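Local atomic coordinates of Phospholipase/Carboxylesterase (Haliangium ochraceum, PDB entry 4Q82), a protein that probably hydrolyses phospholipid or carboxylic esters, as a serine hydrolase with an alpha/beta-hydrolase fold. Residues G66-L71 / K102-G107; N119-V124 / D267-L272; L126-A131 / R142-F147; G212-A217 / A224-P229; G232-A235 / P239-D242. All coordinates share one frame; numbering follows the deposited sequence. Where two conformers were deposited one is given.

Contact 1 of 5, residues G66-L71 / K102-G107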
# COMPACT_ATOMS: atom_id res chain seq x y z
N GLY A 66 -0.28 -5.75 -14.94
CA GLY A 66 1.07 -5.23 -15.15
C GLY A 66 1.53 -4.59 -13.83
O GLY A 66 0.70 -4.10 -13.06
N PHE A 67 2.83 -4.58 -13.55
CA PHE A 67 3.32 -3.95 -12.32
C PHE A 67 4.77 -3.54 -12.41
O PHE A 67 5.53 -4.07 -13.24
CB PHE A 67 3.12 -4.87 -11.11
CG PHE A 67 3.91 -6.16 -11.16
CD1 PHE A 67 3.45 -7.25 -11.88
CD2 PHE A 67 5.11 -6.28 -10.45
CE1 PHE A 67 4.18 -8.44 -11.91
CE2 PHE A 67 5.85 -7.47 -10.48
CZ PHE A 67 5.37 -8.55 -11.21
N TRP A 68 5.16 -2.60 -11.54
CA TRP A 68 6.56 -2.26 -11.31
C TRP A 68 7.10 -3.12 -10.19
O TRP A 68 6.48 -3.24 -9.14
CB TRP A 68 6.74 -0.78 -10.92
CG TRP A 68 6.50 0.14 -12.07
CD1 TRP A 68 5.34 0.80 -12.37
CD2 TRP A 68 7.41 0.44 -13.13
NE1 TRP A 68 5.48 1.52 -13.54
CE2 TRP A 68 6.75 1.32 -14.02
CE3 TRP A 68 8.73 0.07 -13.41
CZ2 TRP A 68 7.36 1.83 -15.16
CZ3 TRP A 68 9.35 0.59 -14.54
CH2 TRP A 68 8.66 1.45 -15.41
N GLU A 69 8.27 -3.70 -10.42
CA GLU A 69 8.94 -4.55 -9.44
C GLU A 69 10.18 -3.85 -8.92
O GLU A 69 11.08 -3.51 -9.70
CB GLU A 69 9.31 -5.89 -10.07
CG GLU A 69 10.22 -6.76 -9.26
CD GLU A 69 10.93 -7.77 -10.15
OE1 GLU A 69 10.30 -8.78 -10.55
OE2 GLU A 69 12.10 -7.51 -10.48
N TYR A 70 10.20 -3.59 -7.62
CA TYR A 70 11.40 -3.09 -6.96
C TYR A 70 11.95 -4.15 -5.99
O TYR A 70 11.22 -4.62 -5.11
CB TYR A 70 11.15 -1.78 -6.17
CG TYR A 70 12.38 -1.43 -5.35
CD1 TYR A 70 13.55 -0.99 -5.98
CD2 TYR A 70 12.40 -1.59 -3.97
CE1 TYR A 70 14.70 -0.67 -5.24
CE2 TYR A 70 13.56 -1.30 -3.22
CZ TYR A 70 14.69 -0.83 -3.87
OH TYR A 70 15.82 -0.54 -3.15
N LEU A 71 13.22 -4.50 -6.16
CA LEU A 71 13.88 -5.44 -5.26
C LEU A 71 14.89 -4.70 -4.39
O LEU A 71 15.62 -3.83 -4.88
CB LEU A 71 14.57 -6.56 -6.05
CG LEU A 71 13.67 -7.35 -7.01
CD1 LEU A 71 14.52 -8.32 -7.81
CD2 LEU A 71 12.56 -8.07 -6.27
N LYS A 102 2.59 5.63 -16.21
CA LYS A 102 1.67 6.47 -15.41
C LYS A 102 1.81 6.20 -13.91
O LYS A 102 1.67 7.12 -13.10
CB LYS A 102 0.21 6.23 -15.80
CG LYS A 102 -0.19 6.79 -17.16
CD LYS A 102 -1.67 6.50 -17.40
CE LYS A 102 -2.07 6.62 -18.86
NZ LYS A 102 -3.39 5.92 -19.09
N VAL A 103 2.05 4.94 -13.56
CA VAL A 103 2.07 4.53 -12.15
C VAL A 103 3.27 5.16 -11.43
O VAL A 103 3.27 5.27 -10.19
CB VAL A 103 2.06 2.97 -12.03
CG1 VAL A 103 2.18 2.51 -10.57
CG2 VAL A 103 0.80 2.36 -12.67
N LEU A 104 4.26 5.64 -12.18
CA LEU A 104 5.41 6.29 -11.55
C LEU A 104 5.10 7.68 -10.98
O LEU A 104 5.96 8.30 -10.34
CB LEU A 104 6.58 6.40 -12.53
CG LEU A 104 7.07 5.10 -13.16
CD1 LEU A 104 8.19 5.42 -14.16
CD2 LEU A 104 7.55 4.14 -12.06
N ALA A 105 3.88 8.18 -11.20
CA ALA A 105 3.52 9.55 -10.81
C ALA A 105 3.56 9.81 -9.30
O ALA A 105 3.99 10.88 -8.85
CB ALA A 105 2.14 9.89 -11.33
N ASN A 106 3.10 8.84 -8.53
CA ASN A 106 2.94 9.04 -7.09
C ASN A 106 3.39 7.85 -6.28
O ASN A 106 3.45 6.73 -6.79
CB ASN A 106 1.44 9.27 -6.71
CG ASN A 106 0.80 10.40 -7.46
OD1 ASN A 106 -0.27 10.24 -8.08
ND2 ASN A 106 1.40 11.58 -7.37
N GLY A 107 3.66 8.07 -5.00
CA GLY A 107 3.84 6.94 -4.10
C GLY A 107 5.22 6.31 -4.20
O GLY A 107 6.12 6.85 -4.84
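Leu104 lays its CD2 methyl over the indole of Trp68, and this is the tight part of the packing between strand 67-70 and the loop 102-107. The methyl stands 3.7 Å from the centroid of the five-membered ring, only 16° off the ring normal, which makes a CH-pi contact. CD2 is shifted towards the CE2-NE1 side of that ring and comes to 3.5 Å from Trp68 CE2. Leu104 CD1 sits beyond the rim of the six-membered ring, 3.8 Å from Trp68 CZ2, while CD2 alone covers the face.

Val103 approaches differently. Its CB lies near the plane of the indole, at the pyrrole edge, 3.9 Å from Trp68 CD1, and the valine and the indole run alongside each other in opposite senses. With chi1 at -71°, Trp68 has CG beside its own backbone N, and the indole is turned to meet both residues. Trp68 NE1 donates to the carbonyl of Leu100, just before the loop, which fixes the ring's rotation.

Packing is looser away from this pairing. Trp68 and Leu104 keep part of their surface outside the protein interior, and exposed Lys102 directs its CB away from the strand, while its NZ bonds to Asn92 O. No hydrogen bond joins the two segments: cohesion across them is dispersive and CH-pi, with Leu100 supplying the polar hold on the indole.

Contact 2 of 5, residues N119-V124 / D267-L272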
# COMPACT_ATOMS: atom_id res chain seq x y z
N ASN A 119 18.14 2.97 0.37
CA ASN A 119 18.60 1.60 0.30
C ASN A 119 18.47 0.85 1.63
O ASN A 119 18.52 -0.38 1.65
CB ASN A 119 20.07 1.56 -0.17
CG ASN A 119 20.19 1.78 -1.67
OD1 ASN A 119 19.17 1.81 -2.39
ND2 ASN A 119 21.43 1.88 -2.17
N GLU A 120 18.25 1.54 2.72
CA GLU A 120 18.01 0.90 3.98
C GLU A 120 16.65 0.21 4.07
O GLU A 120 16.43 -0.62 4.87
CB GLU A 120 18.18 1.91 5.11
CG GLU A 120 19.57 2.55 5.11
CD GLU A 120 20.69 1.54 4.94
OE1 GLU A 120 20.82 0.68 5.84
OE2 GLU A 120 21.45 1.56 3.92
N ARG A 121 15.75 0.62 3.21
CA ARG A 121 14.42 0.03 3.23
C ARG A 121 14.43 -1.40 2.69
O ARG A 121 14.87 -1.64 1.55
CB ARG A 121 13.45 0.91 2.44
CG ARG A 121 13.27 2.24 3.18
CD ARG A 121 12.42 3.27 2.40
NE ARG A 121 12.42 4.54 3.13
CZ ARG A 121 11.96 5.69 2.62
NH1 ARG A 121 11.48 5.70 1.38
NH2 ARG A 121 11.99 6.80 3.34
N PRO A 122 13.96 -2.36 3.50
CA PRO A 122 14.17 -3.78 3.19
C PRO A 122 13.07 -4.43 2.35
O PRO A 122 13.19 -5.63 2.07
CB PRO A 122 14.22 -4.43 4.57
CG PRO A 122 13.26 -3.59 5.37
CD PRO A 122 13.50 -2.16 4.89
N PHE A 123 12.05 -3.66 1.97
CA PHE A 123 10.88 -4.20 1.26
C PHE A 123 11.12 -4.58 -0.19
O PHE A 123 11.72 -3.80 -0.95
CB PHE A 123 9.72 -3.19 1.26
CG PHE A 123 9.50 -2.46 2.56
CD1 PHE A 123 8.66 -2.99 3.54
CD2 PHE A 123 10.09 -1.22 2.79
CE1 PHE A 123 8.42 -2.30 4.74
CE2 PHE A 123 9.87 -0.52 3.95
CZ PHE A 123 9.02 -1.05 4.95
N VAL A 124 10.60 -5.73 -0.61
CA VAL A 124 10.19 -5.87 -1.99
C VAL A 124 9.01 -4.93 -2.17
O VAL A 124 8.07 -4.97 -1.37
CB VAL A 124 9.78 -7.32 -2.33
CG1 VAL A 124 9.14 -7.39 -3.70
CG2 VAL A 124 11.00 -8.25 -2.24
N ASP A 267 6.76 8.43 10.05
CA ASP A 267 7.60 7.36 9.49
C ASP A 267 6.79 6.09 9.35
O ASP A 267 6.82 5.18 10.20
CB ASP A 267 8.85 7.12 10.33
CG ASP A 267 9.85 6.19 9.62
OD1 ASP A 267 9.50 5.53 8.61
OD2 ASP A 267 11.00 6.12 10.08
N ILE A 268 6.05 6.04 8.24
CA ILE A 268 5.20 4.89 7.98
C ILE A 268 6.01 3.62 7.76
O ILE A 268 5.49 2.55 8.01
CB ILE A 268 4.31 5.12 6.74
CG1 ILE A 268 5.14 5.51 5.52
CG2 ILE A 268 3.24 6.20 7.06
CD1 ILE A 268 4.31 5.47 4.16
N TYR A 269 7.26 3.73 7.30
CA TYR A 269 8.08 2.54 7.03
C TYR A 269 8.52 1.85 8.33
O TYR A 269 8.42 0.62 8.46
CB TYR A 269 9.28 2.91 6.13
CG TYR A 269 8.76 3.65 4.91
CD1 TYR A 269 7.89 3.03 4.03
CD2 TYR A 269 9.10 4.99 4.67
CE1 TYR A 269 7.33 3.71 2.92
CE2 TYR A 269 8.57 5.67 3.54
CZ TYR A 269 7.69 5.01 2.68
OH TYR A 269 7.15 5.67 1.58
N ALA A 270 8.99 2.63 9.28
CA ALA A 270 9.35 2.07 10.57
C ALA A 270 8.11 1.44 11.23
O ALA A 270 8.20 0.36 11.82
CB ALA A 270 9.96 3.15 11.47
N TRP A 271 6.96 2.10 11.10
CA TRP A 271 5.73 1.60 11.70
C TRP A 271 5.32 0.27 11.07
O TRP A 271 5.01 -0.69 11.79
CB TRP A 271 4.58 2.63 11.57
CG TRP A 271 3.30 2.14 12.23
CD1 TRP A 271 2.98 2.18 13.57
CD2 TRP A 271 2.19 1.50 11.57
NE1 TRP A 271 1.73 1.62 13.77
CE2 TRP A 271 1.23 1.19 12.57
CE3 TRP A 271 1.92 1.17 10.24
CZ2 TRP A 271 0.00 0.58 12.26
CZ3 TRP A 271 0.70 0.55 9.94
CH2 TRP A 271 -0.24 0.27 10.95
N LEU A 272 5.32 0.20 9.74
CA LEU A 272 5.02 -1.07 9.07
C LEU A 272 5.92 -2.18 9.59
O LEU A 272 5.46 -3.24 10.03
CB LEU A 272 5.18 -0.95 7.55
CG LEU A 272 4.02 -0.22 6.83
CD1 LEU A 272 4.37 -0.03 5.33
CD2 LEU A 272 2.73 -1.01 6.94
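Tyr269, Arg121 and Phe123 make this contact, with Tyr269 giving up the most surface to it. The CD2-CE2 rim of the Tyr269 ring lies against one face of the Arg121 guanidinium, with CE2 over the centre of that group; Arg121 CZ is 3.5 Å from Tyr269 CE2. The two planes are 33° apart, so the guanidinium is tilted over the rim of the ring and does not stack flat on it. Arg121 reaches this place with a chain extended from CG to NE, and the same cation also meets the ring of Trp117 in a cation-pi interaction.

Phe123 turns its distal edge to the helix. Its CE2 is 4.1 Å from Tyr269 CD1, the two side chains crossing at about a right angle, and its CZ lies 3.9 Å from Tyr269 O, with that oxygen in the plane of the phenyl ring. The phenol hydroxyl of Tyr269 is taken up by the carbonyl of Tyr260, which ties the far end of the ring to helix 257-260.

Asp267 is the N-cap of the helix: OD1 accepts from Ala270 N at 3.0 Å and, weakly, from Tyr269 N. Its OD1 is 6.0 Å from Arg121 NH2, too far for an ion pair, although the opposite charge probably still favours the arginine here.

The loop before strand 124-128 is thereby packed on the start of helix 268-273. On the sheet side, Met83 of strand 80-86 touches Phe123, Tyr269 and Leu272, and farther along the helix Trp271 and Leu272 rest on strand 186-190, while Ile268 faces strand 210-215.

Contact 3 of 5, residues L126-A131 / R142-F147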
# COMPACT_ATOMS: atom_id res chain seq x y z
N LEU A 126 6.03 -3.84 -4.80
CA LEU A 126 5.34 -4.10 -6.06
C LEU A 126 4.23 -3.08 -6.26
O LEU A 126 3.43 -2.83 -5.35
CB LEU A 126 4.74 -5.51 -6.09
CG LEU A 126 5.69 -6.65 -5.79
CD1 LEU A 126 4.95 -7.98 -5.91
CD2 LEU A 126 6.89 -6.63 -6.74
N SER A 127 4.15 -2.51 -7.45
CA SER A 127 3.16 -1.47 -7.72
C SER A 127 2.34 -1.83 -8.95
O SER A 127 2.70 -1.48 -10.08
CB SER A 127 3.86 -0.11 -7.91
OG SER A 127 4.62 0.25 -6.75
N PRO A 128 1.23 -2.57 -8.75
CA PRO A 128 0.43 -3.02 -9.89
C PRO A 128 -0.43 -1.92 -10.50
O PRO A 128 -0.85 -1.01 -9.79
CB PRO A 128 -0.46 -4.12 -9.30
CG PRO A 128 -0.56 -3.74 -7.81
CD PRO A 128 0.81 -3.19 -7.48
N GLN A 129 -0.72 -2.03 -11.80
CA GLN A 129 -1.60 -1.06 -12.44
C GLN A 129 -2.99 -1.63 -12.56
O GLN A 129 -3.18 -2.77 -13.02
CB GLN A 129 -1.09 -0.67 -13.84
CG GLN A 129 -1.95 0.39 -14.55
CD GLN A 129 -1.21 1.02 -15.71
OE1 GLN A 129 -0.68 0.33 -16.59
NE2 GLN A 129 -1.14 2.35 -15.72
N HIS A 130 -3.97 -0.84 -12.15
CA HIS A 130 -5.37 -1.19 -12.30
C HIS A 130 -5.88 -0.70 -13.65
O HIS A 130 -5.69 0.46 -14.00
CB HIS A 130 -6.19 -0.58 -11.17
CG HIS A 130 -7.66 -0.76 -11.36
ND1 HIS A 130 -8.26 -2.01 -11.34
CD2 HIS A 130 -8.64 0.13 -11.65
CE1 HIS A 130 -9.56 -1.87 -11.58
NE2 HIS A 130 -9.81 -0.59 -11.78
N ALA A 131 -6.55 -1.59 -14.39
CA ALA A 131 -7.08 -1.26 -15.70
C ALA A 131 -8.57 -0.97 -15.58
O ALA A 131 -9.23 -1.51 -14.71
CB ALA A 131 -6.84 -2.40 -16.67
N ARG A 142 -6.73 -9.24 -3.71
CA ARG A 142 -6.46 -10.58 -3.17
C ARG A 142 -5.60 -11.40 -4.14
O ARG A 142 -4.60 -12.02 -3.74
CB ARG A 142 -7.76 -11.35 -2.89
CG ARG A 142 -7.49 -12.79 -2.43
CD ARG A 142 -8.62 -13.74 -2.73
NE ARG A 142 -9.01 -13.74 -4.14
CZ ARG A 142 -10.20 -14.15 -4.57
NH1 ARG A 142 -11.09 -14.60 -3.69
NH2 ARG A 142 -10.50 -14.13 -5.86
N ASP A 143 -6.02 -11.44 -5.41
CA ASP A 143 -5.34 -12.27 -6.39
C ASP A 143 -3.90 -11.79 -6.58
O ASP A 143 -2.99 -12.60 -6.72
CB ASP A 143 -6.07 -12.28 -7.74
CG ASP A 143 -7.43 -12.97 -7.68
OD1 ASP A 143 -7.73 -13.67 -6.69
OD2 ASP A 143 -8.20 -12.80 -8.64
N PHE A 144 -3.69 -10.47 -6.60
CA PHE A 144 -2.33 -9.98 -6.82
C PHE A 144 -1.45 -10.25 -5.60
O PHE A 144 -0.26 -10.54 -5.74
CB PHE A 144 -2.29 -8.47 -7.13
CG PHE A 144 -0.92 -8.00 -7.56
CD1 PHE A 144 -0.04 -7.47 -6.64
CD2 PHE A 144 -0.48 -8.19 -8.87
CE1 PHE A 144 1.24 -7.10 -6.99
CE2 PHE A 144 0.80 -7.81 -9.24
CZ PHE A 144 1.67 -7.26 -8.30
N LEU A 145 -2.02 -10.13 -4.40
CA LEU A 145 -1.25 -10.51 -3.21
C LEU A 145 -0.89 -12.01 -3.23
O LEU A 145 0.21 -12.39 -2.81
CB LEU A 145 -2.03 -10.18 -1.94
CG LEU A 145 -2.07 -8.72 -1.49
CD1 LEU A 145 -3.07 -8.54 -0.32
CD2 LEU A 145 -0.70 -8.25 -1.09
N ALA A 146 -1.80 -12.86 -3.73
CA ALA A 146 -1.50 -14.29 -3.83
C ALA A 146 -0.36 -14.52 -4.82
O ALA A 146 0.57 -15.29 -4.54
CB ALA A 146 -2.74 -15.07 -4.26
N PHE A 147 -0.44 -13.87 -5.97
CA PHE A 147 0.63 -13.92 -6.95
C PHE A 147 1.96 -13.49 -6.34
O PHE A 147 2.99 -14.16 -6.54
CB PHE A 147 0.33 -13.03 -8.15
CG PHE A 147 1.55 -12.65 -8.94
CD1 PHE A 147 2.04 -13.50 -9.93
CD2 PHE A 147 2.22 -11.46 -8.69
CE1 PHE A 147 3.16 -13.16 -10.66
CE2 PHE A 147 3.34 -11.11 -9.42
CZ PHE A 147 3.82 -11.97 -10.40
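Pro128 covers one face of the Phe144 ring in a CH-pi contact. Its CB stands 3.9 Å from the ring centroid and 10° off the normal, almost directly over the centre, while Pro128 CG reaches Phe144 CE1 at 3.9 Å. The opposite face is partly covered by Phe147 CD2 from the next turn of the same helix.

Plain apolar packing is added at the rim: Leu126 CB lies in the ring plane, 3.9 Å from Phe144 CE1. Phe144 has CG anti to the backbone N (chi1 -171°), which sends the ring from the helix towards the strand. Strand 124-128, helix 138-151 and strand 158-163 form a beta-alpha-beta crossover of the alpha/beta-hydrolase sheet, and Phe144 also touches Val84 of strand 80-86, the strand lying between the two. An alanine here takes away the ring that Pro128 and Leu126 pack on and would probably leave a gap between helix and sheet, bordered also by Phe67, which meets the ring edge-to-face.

A salt bridge within the helix joins Arg142 to exposed Asp143: NE and NH2 donate to Asp143 OD1, each at 2.9 Å and from the same face of the carboxylate; the arginine also touches Tyr174 of helix 167-178.

Contact 4 of 5, residues G212-A217 / A224-P229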
# COMPACT_ATOMS: atom_id res chain seq x y z
N GLY A 212 -4.27 5.22 9.04
CA GLY A 212 -5.02 5.95 8.03
C GLY A 212 -4.61 7.41 8.02
O GLY A 212 -4.33 8.00 9.08
N PHE A 213 -4.55 7.98 6.82
CA PHE A 213 -4.12 9.39 6.59
C PHE A 213 -5.16 10.10 5.76
O PHE A 213 -5.66 9.51 4.79
CB PHE A 213 -2.80 9.47 5.80
CG PHE A 213 -1.60 9.05 6.57
CD1 PHE A 213 -1.30 7.70 6.74
CD2 PHE A 213 -0.75 10.01 7.09
CE1 PHE A 213 -0.15 7.30 7.45
CE2 PHE A 213 0.42 9.63 7.83
CZ PHE A 213 0.71 8.27 7.99
N HIS A 214 -5.44 11.38 6.06
CA HIS A 214 -6.40 12.10 5.19
C HIS A 214 -6.16 13.60 5.38
O HIS A 214 -5.82 14.03 6.49
CB HIS A 214 -7.85 11.74 5.54
CG HIS A 214 -8.76 11.58 4.33
ND1 HIS A 214 -9.36 10.38 4.04
CD2 HIS A 214 -9.17 12.45 3.37
CE1 HIS A 214 -10.10 10.51 2.95
NE2 HIS A 214 -10.00 11.75 2.52
N GLY A 215 -6.35 14.40 4.32
CA GLY A 215 -6.34 15.84 4.50
C GLY A 215 -7.76 16.28 4.86
O GLY A 215 -8.74 15.80 4.27
N ASP A 216 -7.93 17.19 5.82
CA ASP A 216 -9.32 17.46 6.24
C ASP A 216 -10.05 18.43 5.33
O ASP A 216 -11.22 18.75 5.58
CB ASP A 216 -9.38 17.94 7.70
CG ASP A 216 -8.83 19.36 7.91
OD1 ASP A 216 -8.48 20.08 6.96
OD2 ASP A 216 -8.79 19.75 9.09
N ALA A 217 -9.38 18.90 4.28
CA ALA A 217 -10.04 19.75 3.29
C ALA A 217 -10.19 19.04 1.95
O ALA A 217 -10.39 19.68 0.92
CB ALA A 217 -9.28 21.04 3.09
N ALA A 224 -14.14 12.07 6.23
CA ALA A 224 -14.83 11.14 7.13
C ALA A 224 -14.51 9.69 6.74
O ALA A 224 -14.56 8.78 7.58
CB ALA A 224 -16.34 11.38 7.13
N GLY A 225 -14.16 9.48 5.46
CA GLY A 225 -13.85 8.15 4.96
C GLY A 225 -12.70 7.49 5.72
O GLY A 225 -12.64 6.25 5.83
N THR A 226 -11.76 8.29 6.22
CA THR A 226 -10.67 7.77 7.04
C THR A 226 -10.93 8.03 8.52
O THR A 226 -10.66 7.20 9.37
CB THR A 226 -9.32 8.39 6.64
OG1 THR A 226 -9.08 8.09 5.26
CG2 THR A 226 -8.14 7.82 7.49
N ILE A 227 -11.46 9.21 8.84
CA ILE A 227 -11.56 9.59 10.24
C ILE A 227 -12.56 8.72 11.02
O ILE A 227 -12.28 8.32 12.15
CB ILE A 227 -11.93 11.09 10.37
CG1 ILE A 227 -10.75 11.96 9.86
CG2 ILE A 227 -12.28 11.45 11.83
CD1 ILE A 227 -11.13 13.43 9.66
N GLU A 228 -13.72 8.44 10.42
CA GLU A 228 -14.73 7.65 11.12
C GLU A 228 -14.21 6.25 11.41
O GLU A 228 -14.23 5.83 12.57
CB GLU A 228 -16.07 7.60 10.35
CG GLU A 228 -17.13 6.68 11.01
CD GLU A 228 -18.45 6.58 10.23
OE1 GLU A 228 -18.66 5.57 9.51
OE2 GLU A 228 -19.30 7.48 10.35
N PRO A 229 -13.74 5.51 10.38
CA PRO A 229 -13.28 4.17 10.74
C PRO A 229 -12.06 4.17 11.66
O PRO A 229 -12.03 3.32 12.54
CB PRO A 229 -12.95 3.52 9.38
CG PRO A 229 -12.79 4.64 8.43
CD PRO A 229 -13.72 5.72 8.92
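His214 and Thr226 join strand 210-215 to helix 224-235, the first two elements of a beta-alpha-beta unit completed by strand 243-248 at the edge of the alpha/beta-hydrolase sheet. Over these short segments the axes pass 7.7 Å apart at 137°, so helix and strand run roughly in opposite directions, as a crossover requires.

The histidine side chain can be followed outward. Its CB packs 3.8 Å from Thr226 CB. At CG the ring begins, 3.6 Å from Thr226 OG1. The next atom makes the decisive contact: His214 ND1 and Thr226 OG1 are 2.6 Å apart in a short, nearly straight hydrogen bond (173°), with the hydroxyl in the plane of the imidazole. CE1 lies just beyond, and the tip, NE2, bonds to the carbonyl of Val221 in the loop connecting strand to helix. With both nitrogens engaged the ring is held against rotation.

Thr226 OG1 also makes a weak hydrogen bond to Gly192 O in the loop after strand 186-190. In Thr226 the methyl is the branch anti to the backbone N, which directs it onto the strand backbone. There CG2 lies 3.6 Å from Gly212 C and 3.7 Å from Phe213 N. Such closeness depends on glycine: a CB modelled on Gly212 would fall 2.7 Å from Thr226 CG2.

Contact 5 of 5, residues G232-A235 / P239-D242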
# COMPACT_ATOMS: atom_id res chain seq x y z
N GLY A 232 -13.22 4.72 15.15
CA GLY A 232 -13.86 3.50 15.61
C GLY A 232 -12.85 2.43 16.01
O GLY A 232 -12.97 1.80 17.06
N LEU A 233 -11.85 2.23 15.16
CA LEU A 233 -10.86 1.20 15.41
C LEU A 233 -10.02 1.54 16.64
O LEU A 233 -9.71 0.66 17.44
CB LEU A 233 -9.95 1.03 14.19
CG LEU A 233 -10.62 0.45 12.94
CD1 LEU A 233 -9.66 0.63 11.76
CD2 LEU A 233 -10.97 -1.03 13.18
N ILE A 234 -9.67 2.82 16.78
CA ILE A 234 -8.89 3.28 17.95
C ILE A 234 -9.69 3.08 19.23
O ILE A 234 -9.13 2.71 20.27
CB ILE A 234 -8.47 4.76 17.77
CG1 ILE A 234 -7.32 4.84 16.76
CG2 ILE A 234 -8.00 5.38 19.08
CD1 ILE A 234 -7.07 6.23 16.22
N ALA A 235 -11.01 3.28 19.17
CA ALA A 235 -11.85 3.12 20.35
C ALA A 235 -12.05 1.65 20.73
O ALA A 235 -12.49 1.34 21.85
CB ALA A 235 -13.22 3.80 20.13
N PRO A 239 -7.50 -6.58 23.90
CA PRO A 239 -6.37 -6.65 22.96
C PRO A 239 -6.78 -6.37 21.52
O PRO A 239 -7.75 -6.94 21.03
CB PRO A 239 -5.90 -8.10 23.10
CG PRO A 239 -7.16 -8.84 23.41
CD PRO A 239 -7.99 -7.92 24.28
N ARG A 240 -6.04 -5.50 20.85
CA ARG A 240 -6.29 -5.21 19.45
C ARG A 240 -4.97 -4.77 18.82
O ARG A 240 -4.02 -4.44 19.53
CB ARG A 240 -7.36 -4.13 19.27
CG ARG A 240 -6.97 -2.76 19.84
CD ARG A 240 -7.56 -1.62 19.00
NE ARG A 240 -7.50 -0.31 19.67
CZ ARG A 240 -6.42 0.46 19.72
NH1 ARG A 240 -5.28 0.07 19.16
NH2 ARG A 240 -6.47 1.63 20.34
N ALA A 241 -4.91 -4.78 17.50
CA ALA A 241 -3.73 -4.30 16.80
C ALA A 241 -3.58 -2.79 16.99
O ALA A 241 -4.55 -2.11 17.35
CB ALA A 241 -3.82 -4.63 15.31
N ASP A 242 -2.37 -2.28 16.78
CA ASP A 242 -2.11 -0.85 16.77
C ASP A 242 -3.00 -0.18 15.73
O ASP A 242 -3.22 -0.72 14.65
CB ASP A 242 -0.64 -0.56 16.46
CG ASP A 242 0.32 -1.12 17.51
OD1 ASP A 242 -0.10 -1.39 18.65
OD2 ASP A 242 1.51 -1.28 17.18
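Arg240 reaches from the loop 239-242 to the last turn of helix 224-235, where its side chain meets the carbonyls of Leu233 and Ile234. The loop begins at Pro239, which follows a cis peptide bond.

At Arg240 the backbone N bonds to Gln238 OE1, and the side chain turns to the helix. Its CG stands between the backbone N and the carbonyl carbon (chi1 64°), and a bend at chi2 then carries the chain across. The CD atom passes 3.5 Å from Leu233 O. NE is 3.3 Å from that same oxygen but badly angled for a bond, and it donates instead to the carbonyl of Cys236, the residue disulfide-bonded to Cys203. NH2 makes the bond across the contact: it reaches Ile234 O at 2.9 Å, in the carbonyl plane and on a lone pair, although that oxygen is tilted 26° from the guanidinium plane. Ile234 CG2 lies 4.2 Å from the same NH2.

Ala241 follows, and its carbonyl accepts from Arg240 NH1 at 2.9 Å, while its backbone pairs with Ala206. At Asp242 the chain nears strand 243-248.

A leucine in place of Arg240 would probably leave the carbonyls of Ile234, Cys236 and Ala241 without these donors and free the loop to shift from the helix. The chemistry is thus that of a cation gathering backbone oxygens: the positive charge lies near the C-terminal end of the helix, whose dipole would probably favour it there.

Overall arrangement
Contacts 2, 3 and 4 are buried, whereas contacts 1 and 5 lie partly open to solvent. Contacts 1 and 3 use neighbouring strands, 67-70 and 124-128, joined by backbone pairing; contact 4 reaches the same sheet about 25 Å away, centre to centre, beyond the middle of the chain. Contacts 4 and 5 both use helix 224-235, one near its start and one near its end. Contact 2 touches contact 4 where Ile268 packs on Phe213. Apolar and aromatic packing dominates contacts 1 and 3, contact 2 adds a guanidinium, contact 4 relies on a buried side-chain hydrogen bond, and contact 5 on an arginine bonding to main-chain carbonyls.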